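PDB 3AIN: 303aa long hypothetical esterase from Sulfolobus tokodaii, which probably hydrolyses carboxylic esters, as a thermostable carboxylesterase of the hormone-sensitive-lipase-like group of alpha/beta hydrolases. Local coordinates for residues K184-L195 / D248-I258; I196-L204 / L237-I245. The protein carries 1 engineered substitution. One frame throughout, in Å; residues are numbered along the deposited sequence.

Contact 1 is the more buried of the two and joins neighbouring parallel strands of the central alpha/beta-hydrolase sheet, with helix 171-185 tied in at its margin. Contact 2 lies nested between its segments along the chain, where the same two strands are connected by an excursion of helices and loops; there two loops meet, partly buried, with short 3-10 turns in 237-245. Backbone bonds and aliphatic side chains dominate the first, whereas the second has a single backbone bond across, an aromatic face covered by a leucine, and an arginine-aspartate pair within 237-245. The two touch where I258 O meets Y197 N at 2.7 Å, probably a hydrogen bond, just past the end of strand 192-196.

Contact 1 of 2, residues K184-L195 / D248-I258; sequences KKENIKLKYQVL and DLNDLPPALII
Q193, V194 and L195 pair with A255, L256 and I257 as neighbouring parallel strands in the central sheet of the alpha/beta-hydrolase fold, their short axes 4.8 Å apart and only 3° from parallel. The bonds zigzag: Q193 N gives to P254 O, L256 N to Q193 O, L195 N to L256 O and I258 N to L195 O. On one face Q193 and L195 stand beside A255 and I257. With CG set between its backbone N and carbonyl carbon (chi1 54°), Q193 lays CG against A255 CB at 3.5 Å and runs extended back along the neighbouring chain. Its NE2 gives P253 O a nearly straight bond of 2.9 Å (169°) in the plane of the amide. L195 and I257 lie side by side and point the same way, CD1 to CD1 4.0 Å, with helix 266-278 packed beyond. On the other face, V194 and L256 meet I312 of helix 303-321. The ring of Y192 slants across P254: P254 O sits over one face, offset toward the rim, while CD1 touches P254 CG and OH comes to 3.4 Å from L256 CB. Two residues ahead of Y192, L190 CB rests on P253 CG. Further out, K184 bends at chi3 over the type II turn L249-L252, its CB against L252 CD2. Two carbonyls grip its ammonium: D248 O, approached from above its plane, and N250 O, 2.7 Å from K184 NZ and met in the carbonyl plane on a lone pair.

Contact 2 of 2, residues I196-L204 / L237-I245; sequences IYPAVSFDL and LLDFRFSPI. With PO4 (phosphate ion), chain G.
F202 reaches across to L237, its CG anti to the backbone N (chi1 -179°). CB touches L237 CD2 and lies 4.3 Å from F242 CE2. CG sits close to both L237 methyls; beyond it the branches divide, CD2 meeting L237 CD2 at 3.9 Å while F202 CD1 and CE1 lie under L237 CD1. That methyl stands over the middle of the ring, 4.0 Å from the centroid, a CH-pi contact. The far rim, CE2 and CZ, lies under it too, F202 CZ 4.4 Å from L237 CD1. Deeper in, I245 N donates to V200 O at 3.2 Å, nearly straight (169°). V200 CB packs on P244 CG, and I245 CG2 touches S201 OG, which donates to F202 O. On the outer side R241 grips D239 side-on, NE to OD1 and NH2 to OD2 (2.9 Å), nearly in its own plane. R241 N also bonds OD1, closing an Asx turn. NH1 and NH2 hold a phosphate ion, probably from the crystallisation liquor, which R232 also binds. Helices 266-278 and 171-185 flank V200 and P244. Such loop-to-loop packing belongs to the helical insertion that follows strand 192-196, consistent with the cap region of hormone-sensitive-lipase-like alpha/beta hydrolases.

Contact 1 of 2, residues K184-L195 / D248-I258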
loop_
_atom_site.group_PDB
_atom_site.type_symbol
_atom_site.label_atom_id
_atom_site.label_comp_id
_atom_site.label_asym_id
_atom_site.label_seq_id
_atom_site.Cartn_x
_atom_site.Cartn_y
_atom_site.Cartn_z
ATOM N N LYS A 184 -22.836 -9.977 -9.114
ATOM C CA LYS A 184 -23.670 -10.232 -7.946
ATOM C C LYS A 184 -25.091 -10.589 -8.384
ATOM O O LYS A 184 -25.664 -11.592 -7.940
ATOM C CB LYS A 184 -23.662 -9.007 -7.020
ATOM C CG LYS A 184 -24.966 -8.752 -6.306
ATOM C CD LYS A 184 -24.764 -7.780 -5.153
ATOM C CE LYS A 184 -25.122 -6.364 -5.558
ATOM N NZ LYS A 184 -25.570 -5.546 -4.369
ATOM N N LYS A 185 -25.551 -9.903 -9.423
ATOM C CA LYS A 185 -26.915 -10.043 -9.899
ATOM C C LYS A 185 -27.142 -11.405 -10.539
ATOM O O LYS A 185 -28.252 -11.923 -10.507
ATOM C CB LYS A 185 -27.249 -8.934 -10.897
ATOM C CG LYS A 185 -26.932 -7.531 -10.395
ATOM C CD LYS A 185 -27.186 -6.489 -11.482
ATOM C CE LYS A 185 -28.451 -5.692 -11.213
ATOM N NZ LYS A 185 -28.168 -4.452 -10.435
ATOM N N GLU A 186 -26.057 -12.035 -10.991
ATOM C CA GLU A 186 -26.119 -13.347 -11.629
ATOM C C GLU A 186 -25.560 -14.473 -10.767
ATOM O O GLU A 186 -25.116 -15.483 -11.307
ATOM C CB GLU A 186 -25.355 -13.336 -12.953
ATOM C CG GLU A 186 -25.725 -12.186 -13.855
ATOM C CD GLU A 186 -26.158 -12.648 -15.223
ATOM O OE1 GLU A 186 -25.738 -13.749 -15.635
ATOM O OE2 GLU A 186 -26.842 -11.867 -15.916
ATOM N N ASN A 187 -25.432 -14.224 -9.463
ATOM C CA ASN A 187 -24.821 -15.167 -8.520
ATOM C C ASN A 187 -23.430 -15.685 -8.907
ATOM O O ASN A 187 -23.091 -16.837 -8.648
ATOM C CB ASN A 187 -25.768 -16.337 -8.197
ATOM C CG ASN A 187 -25.594 -16.852 -6.769
ATOM O OD1 ASN A 187 -26.087 -17.926 -6.415
ATOM N ND2 ASN A 187 -24.832 -16.117 -5.967
ATOM N N ILE A 188 -22.618 -14.822 -9.509
ATOM C CA ILE A 188 -21.242 -15.177 -9.819
ATOM C C ILE A 188 -20.392 -14.649 -8.687
ATOM O O ILE A 188 -20.536 -13.484 -8.317
ATOM C CB ILE A 188 -20.784 -14.500 -11.120
ATOM C CG1 ILE A 188 -21.502 -15.124 -12.317
ATOM C CG2 ILE A 188 -19.257 -14.550 -11.257
ATOM C CD1 ILE A 188 -21.357 -14.297 -13.585
ATOM N N LYS A 189 -19.691 -15.553 -8.005
ATOM C CA LYS A 189 -19.051 -15.240 -6.737
ATOM C C LYS A 189 -17.569 -14.985 -6.976
ATOM O O LYS A 189 -16.773 -15.917 -7.026
ATOM C CB LYS A 189 -19.221 -16.398 -5.744
ATOM C CG LYS A 189 -20.658 -16.609 -5.290
ATOM C CD LYS A 189 -20.971 -18.086 -5.077
ATOM C CE LYS A 189 -22.468 -18.348 -5.196
ATOM N NZ LYS A 189 -22.997 -19.083 -4.016
ATOM N N LEU A 190 -17.203 -13.709 -7.080
ATOM C CA LEU A 190 -15.811 -13.323 -7.268
ATOM C C LEU A 190 -15.081 -13.218 -5.929
ATOM O O LEU A 190 -15.679 -12.833 -4.923
ATOM C CB LEU A 190 -15.779 -11.947 -7.942
ATOM C CG LEU A 190 -16.568 -11.854 -9.240
ATOM C CD1 LEU A 190 -16.524 -10.398 -9.752
ATOM C CD2 LEU A 190 -15.933 -12.795 -10.248
ATOM N N LYS A 191 -13.763 -13.372 -5.979
ATOM C CA LYS A 191 -12.935 -13.363 -4.776
ATOM C C LYS A 191 -12.624 -11.937 -4.333
ATOM O O LYS A 191 -12.416 -11.701 -3.149
ATOM C CB LYS A 191 -11.623 -14.120 -4.998
ATOM C CG LYS A 191 -11.765 -15.652 -5.096
ATOM C CD LYS A 191 -12.738 -16.193 -4.065
ATOM C CE LYS A 191 -13.021 -17.674 -4.323
ATOM N NZ LYS A 191 -12.143 -18.530 -3.487
ATOM N N TYR A 192 -12.439 -11.034 -5.299
ATOM C CA TYR A 192 -11.809 -9.754 -4.982
ATOM C C TYR A 192 -11.984 -8.781 -6.159
ATOM O O TYR A 192 -12.209 -9.198 -7.301
ATOM C CB TYR A 192 -10.314 -9.992 -4.721
ATOM C CG TYR A 192 -9.653 -8.962 -3.813
ATOM C CD1 TYR A 192 -9.737 -9.072 -2.423
ATOM C CD2 TYR A 192 -8.953 -7.892 -4.348
ATOM C CE1 TYR A 192 -9.124 -8.132 -1.577
ATOM C CE2 TYR A 192 -8.366 -6.931 -3.509
ATOM C CZ TYR A 192 -8.421 -7.084 -2.135
ATOM O OH TYR A 192 -7.835 -6.140 -1.289
ATOM N N GLN A 193 -11.906 -7.489 -5.875
ATOM C CA GLN A 193 -11.865 -6.495 -6.963
ATOM C C GLN A 193 -10.741 -5.489 -6.660
ATOM O O GLN A 193 -10.647 -4.965 -5.554
ATOM C CB GLN A 193 -13.224 -5.782 -7.106
ATOM C CG GLN A 193 -13.749 -5.137 -5.810
ATOM C CD GLN A 193 -15.127 -4.508 -5.992
ATOM O OE1 GLN A 193 -15.384 -3.843 -6.992
ATOM N NE2 GLN A 193 -16.042 -4.770 -5.041
ATOM N N VAL A 194 -9.896 -5.242 -7.653
ATOM C CA VAL A 194 -8.793 -4.274 -7.500
ATOM C C VAL A 194 -9.077 -3.045 -8.380
ATOM O O VAL A 194 -9.187 -3.185 -9.597
ATOM C CB VAL A 194 -7.495 -4.885 -8.027
ATOM C CG1 VAL A 194 -6.352 -3.837 -7.965
ATOM C CG2 VAL A 194 -7.130 -6.155 -7.203
ATOM N N LEU A 195 -9.388 -1.909 -7.745
ATOM C CA LEU A 195 -9.848 -0.719 -8.474
ATOM C C LEU A 195 -8.751 0.335 -8.355
ATOM O O LEU A 195 -8.468 0.813 -7.259
ATOM C CB LEU A 195 -11.156 -0.177 -7.857
ATOM C CG LEU A 195 -12.255 -1.254 -7.686
ATOM C CD1 LEU A 195 -13.514 -0.603 -7.137
ATOM C CD2 LEU A 195 -12.575 -1.924 -9.047
ATOM N N ASP A 248 -26.527 -0.377 -5.458
ATOM C CA ASP A 248 -26.475 -0.984 -4.130
ATOM C C ASP A 248 -25.254 -1.909 -4.038
ATOM O O ASP A 248 -25.079 -2.823 -4.854
ATOM C CB ASP A 248 -27.797 -1.753 -3.893
ATOM C CG ASP A 248 -27.788 -2.611 -2.634
ATOM O OD1 ASP A 248 -26.720 -2.830 -2.040
ATOM O OD2 ASP A 248 -28.842 -3.237 -2.363
ATOM N N LEU A 249 -24.330 -1.568 -3.141
ATOM C CA LEU A 249 -23.014 -2.192 -3.143
ATOM C C LEU A 249 -22.892 -3.311 -2.117
ATOM O O LEU A 249 -21.801 -3.802 -1.858
ATOM C CB LEU A 249 -21.916 -1.131 -2.922
ATOM C CG LEU A 249 -21.907 0.055 -3.912
ATOM C CD1 LEU A 249 -20.688 0.955 -3.618
ATOM C CD2 LEU A 249 -21.872 -0.385 -5.378
ATOM N N ASN A 250 -24.011 -3.686 -1.485
ATOM C CA ASN A 250 -24.002 -4.839 -0.595
ATOM C C ASN A 250 -23.532 -6.095 -1.318
ATOM O O ASN A 250 -23.802 -6.264 -2.504
ATOM C CB ASN A 250 -25.412 -5.083 -0.053
ATOM C CG ASN A 250 -25.854 -4.010 0.918
ATOM O OD1 ASN A 250 -25.560 -4.081 2.114
ATOM N ND2 ASN A 250 -26.614 -3.043 0.424
ATOM N N ASP A 251 -22.802 -6.943 -0.599
ATOM C CA ASP A 251 -22.506 -8.312 -1.023
ATOM C C ASP A 251 -21.538 -8.367 -2.195
ATOM O O ASP A 251 -21.401 -9.396 -2.843
ATOM C CB ASP A 251 -23.794 -9.092 -1.347
ATOM C CG ASP A 251 -24.753 -9.157 -0.159
ATOM O OD1 ASP A 251 -24.306 -9.531 0.936
ATOM O OD2 ASP A 251 -25.898 -8.691 -0.288
ATOM N N LEU A 252 -20.809 -7.276 -2.420
ATOM C CA LEU A 252 -19.776 -7.266 -3.450
ATOM C C LEU A 252 -18.474 -7.822 -2.878
ATOM O O LEU A 252 -18.300 -7.936 -1.668
ATOM C CB LEU A 252 -19.567 -5.820 -3.989
ATOM C CG LEU A 252 -20.726 -5.214 -4.804
ATOM C CD1 LEU A 252 -20.457 -3.761 -5.258
ATOM C CD2 LEU A 252 -21.095 -6.049 -6.012
ATOM N N PRO A 253 -17.562 -8.213 -3.759
ATOM C CA PRO A 253 -16.327 -8.827 -3.258
ATOM C C PRO A 253 -15.498 -7.787 -2.515
ATOM O O PRO A 253 -15.596 -6.588 -2.813
ATOM C CB PRO A 253 -15.580 -9.250 -4.528
ATOM C CG PRO A 253 -16.432 -8.801 -5.690
ATOM C CD PRO A 253 -17.734 -8.293 -5.216
ATOM N N PRO A 254 -14.598 -8.247 -1.649
ATOM C CA PRO A 254 -13.736 -7.314 -0.939
ATOM C C PRO A 254 -12.791 -6.621 -1.932
ATOM O O PRO A 254 -12.574 -7.124 -3.050
ATOM C CB PRO A 254 -12.919 -8.219 -0.006
ATOM C CG PRO A 254 -13.059 -9.603 -0.556
ATOM C CD PRO A 254 -14.414 -9.646 -1.207
ATOM N N ALA A 255 -12.342 -5.417 -1.579
ATOM C CA ALA A 255 -11.690 -4.541 -2.593
ATOM C C ALA A 255 -10.394 -3.977 -2.053
ATOM O O ALA A 255 -10.274 -3.715 -0.845
ATOM C CB ALA A 255 -12.627 -3.385 -3.009
ATOM N N LEU A 256 -9.461 -3.737 -2.973
ATOM C CA LEU A 256 -8.337 -2.797 -2.795
ATOM C C LEU A 256 -8.666 -1.626 -3.695
ATOM O O LEU A 256 -8.859 -1.829 -4.886
ATOM C CB LEU A 256 -7.023 -3.432 -3.256
ATOM C CG LEU A 256 -5.830 -2.448 -3.275
ATOM C CD1 LEU A 256 -5.526 -1.989 -1.837
ATOM C CD2 LEU A 256 -4.560 -3.091 -3.912
ATOM N N ILE A 257 -8.685 -0.416 -3.138
ATOM C CA ILE A 257 -8.934 0.774 -3.946
ATOM C C ILE A 257 -7.798 1.748 -3.782
ATOM O O ILE A 257 -7.480 2.145 -2.680
ATOM C CB ILE A 257 -10.264 1.439 -3.566
ATOM C CG1 ILE A 257 -11.390 0.439 -3.858
ATOM C CG2 ILE A 257 -10.437 2.740 -4.360
ATOM C CD1 ILE A 257 -12.782 0.950 -3.478
ATOM N N ILE A 258 -7.089 1.987 -4.880
ATOM C CA ILE A 258 -5.915 2.861 -4.856
ATOM C C ILE A 258 -6.298 4.214 -5.460
ATOM O O ILE A 258 -6.882 4.280 -6.533
ATOM C CB ILE A 258 -4.826 2.230 -5.742
ATOM C CG1 ILE A 258 -4.191 1.053 -5.014
ATOM C CG2 ILE A 258 -3.734 3.234 -6.113
ATOM C CD1 ILE A 258 -3.340 0.172 -5.914
#

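Contact 2 of 2, residues I196-L204 / L237-I245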
loop_
_atom_site.group_PDB
_atom_site.type_symbol
_atom_site.label_atom_id
_atom_site.label_comp_id
_atom_site.label_asym_id
_atom_site.label_seq_id
_atom_site.Cartn_x
_atom_site.Cartn_y
_atom_site.Cartn_z
ATOM N N ILE A 196 -8.037 0.568 -9.460
ATOM C CA ILE A 196 -6.887 1.463 -9.455
ATOM C C ILE A 196 -7.315 2.819 -10.007
ATOM O O ILE A 196 -7.730 2.904 -11.159
ATOM C CB ILE A 196 -5.767 0.906 -10.374
ATOM C CG1 ILE A 196 -5.430 -0.532 -9.952
ATOM C CG2 ILE A 196 -4.525 1.823 -10.246
ATOM C CD1 ILE A 196 -4.526 -1.278 -10.957
ATOM N N TYR A 197 -7.312 3.829 -9.132
ATOM C CA TYR A 197 -7.907 5.148 -9.419
ATOM C C TYR A 197 -9.128 5.094 -10.346
ATOM O O TYR A 197 -9.128 5.622 -11.459
ATOM C CB TYR A 197 -6.876 6.210 -9.864
ATOM C CG TYR A 197 -5.686 5.734 -10.699
ATOM C CD1 TYR A 197 -5.859 5.338 -12.017
ATOM C CD2 TYR A 197 -4.423 5.564 -10.110
ATOM C CE1 TYR A 197 -4.780 4.881 -12.773
ATOM C CE2 TYR A 197 -3.357 5.071 -10.847
ATOM C CZ TYR A 197 -3.563 4.675 -12.155
ATOM O OH TYR A 197 -2.476 4.259 -12.924
ATOM N N PRO A 198 -10.187 4.437 -9.885
ATOM C CA PRO A 198 -11.342 4.226 -10.764
ATOM C C PRO A 198 -12.144 5.488 -10.990
ATOM O O PRO A 198 -12.222 6.354 -10.108
ATOM C CB PRO A 198 -12.193 3.224 -9.970
ATOM C CG PRO A 198 -11.877 3.575 -8.536
ATOM C CD PRO A 198 -10.356 3.765 -8.582
ATOM N N ALA A 199 -12.838 5.519 -12.122
ATOM C CA ALA A 199 -13.922 6.469 -12.338
ATOM C C ALA A 199 -15.222 5.811 -11.874
ATOM O O ALA A 199 -15.600 4.747 -12.362
ATOM C CB ALA A 199 -14.016 6.805 -13.826
ATOM N N VAL A 200 -15.873 6.422 -10.893
ATOM C CA VAL A 200 -17.091 5.832 -10.348
ATOM C C VAL A 200 -18.342 6.704 -10.446
ATOM O O VAL A 200 -19.441 6.234 -10.175
ATOM C CB VAL A 200 -16.879 5.353 -8.903
ATOM C CG1 VAL A 200 -15.743 4.338 -8.814
ATOM C CG2 VAL A 200 -16.631 6.543 -7.946
ATOM N N SER A 201 -18.193 7.964 -10.865
ATOM C CA SER A 201 -19.348 8.827 -10.972
ATOM C C SER A 201 -19.073 9.957 -11.953
ATOM O O SER A 201 -18.000 10.563 -11.914
ATOM C CB SER A 201 -19.692 9.408 -9.574
ATOM O OG SER A 201 -20.924 10.139 -9.595
ATOM N N PHE A 202 -20.121 10.414 -12.630
ATOM C CA PHE A 202 -20.109 11.766 -13.177
ATOM C C PHE A 202 -19.933 12.754 -12.025
ATOM O O PHE A 202 -20.556 12.596 -10.977
ATOM C CB PHE A 202 -21.442 12.034 -13.883
ATOM C CG PHE A 202 -21.535 13.392 -14.501
ATOM C CD1 PHE A 202 -22.327 14.374 -13.934
ATOM C CD2 PHE A 202 -20.808 13.702 -15.649
ATOM C CE1 PHE A 202 -22.470 15.631 -14.551
ATOM C CE2 PHE A 202 -20.891 14.974 -16.222
ATOM C CZ PHE A 202 -21.659 15.964 -15.619
ATOM N N ASP A 203 -19.119 13.762 -12.226
ATOM C CA ASP A 203 -18.701 14.635 -11.146
ATOM C C ASP A 203 -18.556 16.075 -11.573
ATOM O O ASP A 203 -17.817 16.355 -12.423
ATOM C CB ASP A 203 -17.390 14.075 -10.579
ATOM C CG ASP A 203 -16.800 14.872 -9.402
ATOM O OD1 ASP A 203 -17.475 15.660 -8.844
ATOM O OD2 ASP A 203 -15.654 14.628 -9.097
ATOM N N LEU A 204 -19.308 16.968 -10.952
ATOM C CA LEU A 204 -19.132 18.399 -11.098
ATOM C C LEU A 204 -18.890 19.087 -9.756
ATOM O O LEU A 204 -18.894 20.251 -9.695
ATOM C CB LEU A 204 -20.335 19.070 -11.746
ATOM C CG LEU A 204 -20.605 18.653 -13.172
ATOM C CD1 LEU A 204 -21.923 19.289 -13.619
ATOM C CD2 LEU A 204 -19.501 19.096 -14.078
ATOM N N LEU A 237 -26.359 9.203 -17.575
ATOM C CA LEU A 237 -25.834 9.620 -16.272
ATOM C C LEU A 237 -26.627 9.048 -15.100
ATOM O O LEU A 237 -26.125 9.026 -13.968
ATOM C CB LEU A 237 -25.776 11.153 -16.158
ATOM C CG LEU A 237 -24.974 11.937 -17.206
ATOM C CD1 LEU A 237 -25.008 13.425 -16.858
ATOM C CD2 LEU A 237 -23.528 11.455 -17.310
ATOM N N LEU A 238 -27.833 8.539 -15.369
ATOM C CA LEU A 238 -28.614 7.813 -14.342
ATOM C C LEU A 238 -28.282 6.319 -14.221
ATOM O O LEU A 238 -28.950 5.579 -13.480
ATOM C CB LEU A 238 -30.120 7.949 -14.616
ATOM C CG LEU A 238 -30.977 8.992 -13.904
ATOM C CD1 LEU A 238 -30.175 10.147 -13.352
ATOM C CD2 LEU A 238 -32.088 9.431 -14.838
ATOM N N ASP A 239 -27.388 5.830 -15.076
ATOM C CA ASP A 239 -27.198 4.386 -15.234
ATOM C C ASP A 239 -26.017 3.940 -14.383
ATOM O O ASP A 239 -24.923 4.463 -14.560
ATOM C CB ASP A 239 -26.842 4.119 -16.703
ATOM C CG ASP A 239 -27.046 2.673 -17.108
ATOM O OD1 ASP A 239 -26.712 1.748 -16.336
ATOM O OD2 ASP A 239 -27.535 2.464 -18.239
ATOM N N PHE A 240 -26.250 3.026 -13.438
ATOM C CA PHE A 240 -25.167 2.512 -12.589
ATOM C C PHE A 240 -24.047 1.893 -13.394
ATOM O O PHE A 240 -22.940 1.749 -12.876
ATOM C CB PHE A 240 -25.669 1.530 -11.504
ATOM C CG PHE A 240 -25.983 0.140 -12.020
ATOM C CD1 PHE A 240 -24.989 -0.837 -12.084
ATOM C CD2 PHE A 240 -27.254 -0.162 -12.511
ATOM C CE1 PHE A 240 -25.280 -2.117 -12.572
ATOM C CE2 PHE A 240 -27.517 -1.412 -13.076
ATOM C CZ PHE A 240 -26.510 -2.377 -13.128
ATOM N N ARG A 241 -24.349 1.461 -14.627
ATOM C CA ARG A 241 -23.301 0.837 -15.441
ATOM C C ARG A 241 -22.274 1.853 -15.920
ATOM O O ARG A 241 -21.212 1.465 -16.456
ATOM C CB ARG A 241 -23.885 0.038 -16.619
ATOM C CG ARG A 241 -24.725 -1.150 -16.192
ATOM C CD ARG A 241 -25.438 -1.772 -17.393
ATOM N NE ARG A 241 -26.292 -0.782 -18.051
ATOM C CZ ARG A 241 -26.875 -0.953 -19.231
ATOM N NH1 ARG A 241 -26.661 -2.068 -19.929
ATOM N NH2 ARG A 241 -27.582 0.034 -19.757
ATOM N N PHE A 242 -22.632 3.135 -15.853
ATOM C CA PHE A 242 -21.664 4.216 -16.099
ATOM C C PHE A 242 -21.133 4.740 -14.769
ATOM O O PHE A 242 -19.943 5.001 -14.633
ATOM C CB PHE A 242 -22.305 5.386 -16.883
ATOM C CG PHE A 242 -21.374 6.587 -17.087
ATOM C CD1 PHE A 242 -20.113 6.422 -17.641
ATOM C CD2 PHE A 242 -21.729 7.853 -16.625
ATOM C CE1 PHE A 242 -19.240 7.503 -17.782
ATOM C CE2 PHE A 242 -20.836 8.947 -16.743
ATOM C CZ PHE A 242 -19.632 8.775 -17.379
ATOM N N SER A 243 -22.041 5.027 -13.836
ATOM C CA SER A 243 -21.640 5.532 -12.509
ATOM C C SER A 243 -21.955 4.502 -11.428
ATOM O O SER A 243 -23.015 4.556 -10.846
ATOM C CB SER A 243 -22.409 6.826 -12.180
ATOM O OG SER A 243 -22.059 7.880 -13.064
ATOM N N PRO A 244 -21.018 3.596 -11.128
ATOM C CA PRO A 244 -21.342 2.488 -10.238
ATOM C C PRO A 244 -21.606 2.950 -8.807
ATOM O O PRO A 244 -22.196 2.205 -8.027
ATOM C CB PRO A 244 -20.104 1.566 -10.326
ATOM C CG PRO A 244 -19.011 2.449 -10.929
ATOM C CD PRO A 244 -19.775 3.340 -11.886
ATOM N N ILE A 245 -21.197 4.175 -8.458
ATOM C CA ILE A 245 -21.576 4.696 -7.126
ATOM C C ILE A 245 -23.106 4.646 -6.889
ATOM O O ILE A 245 -23.562 4.575 -5.746
ATOM C CB ILE A 245 -21.070 6.165 -6.895
ATOM C CG1 ILE A 245 -21.063 6.490 -5.383
ATOM C CG2 ILE A 245 -21.964 7.148 -7.624
ATOM C CD1 ILE A 245 -19.858 5.934 -4.646
HETATM P P PO4 G . -29.213 -0.581 -22.917
HETATM O O1 PO4 G . -30.710 -0.799 -22.985
HETATM O O2 PO4 G . -28.706 -0.409 -24.334
HETATM O O3 PO4 G . -28.939 0.683 -22.135
HETATM O O4 PO4 G . -28.567 -1.781 -22.248
#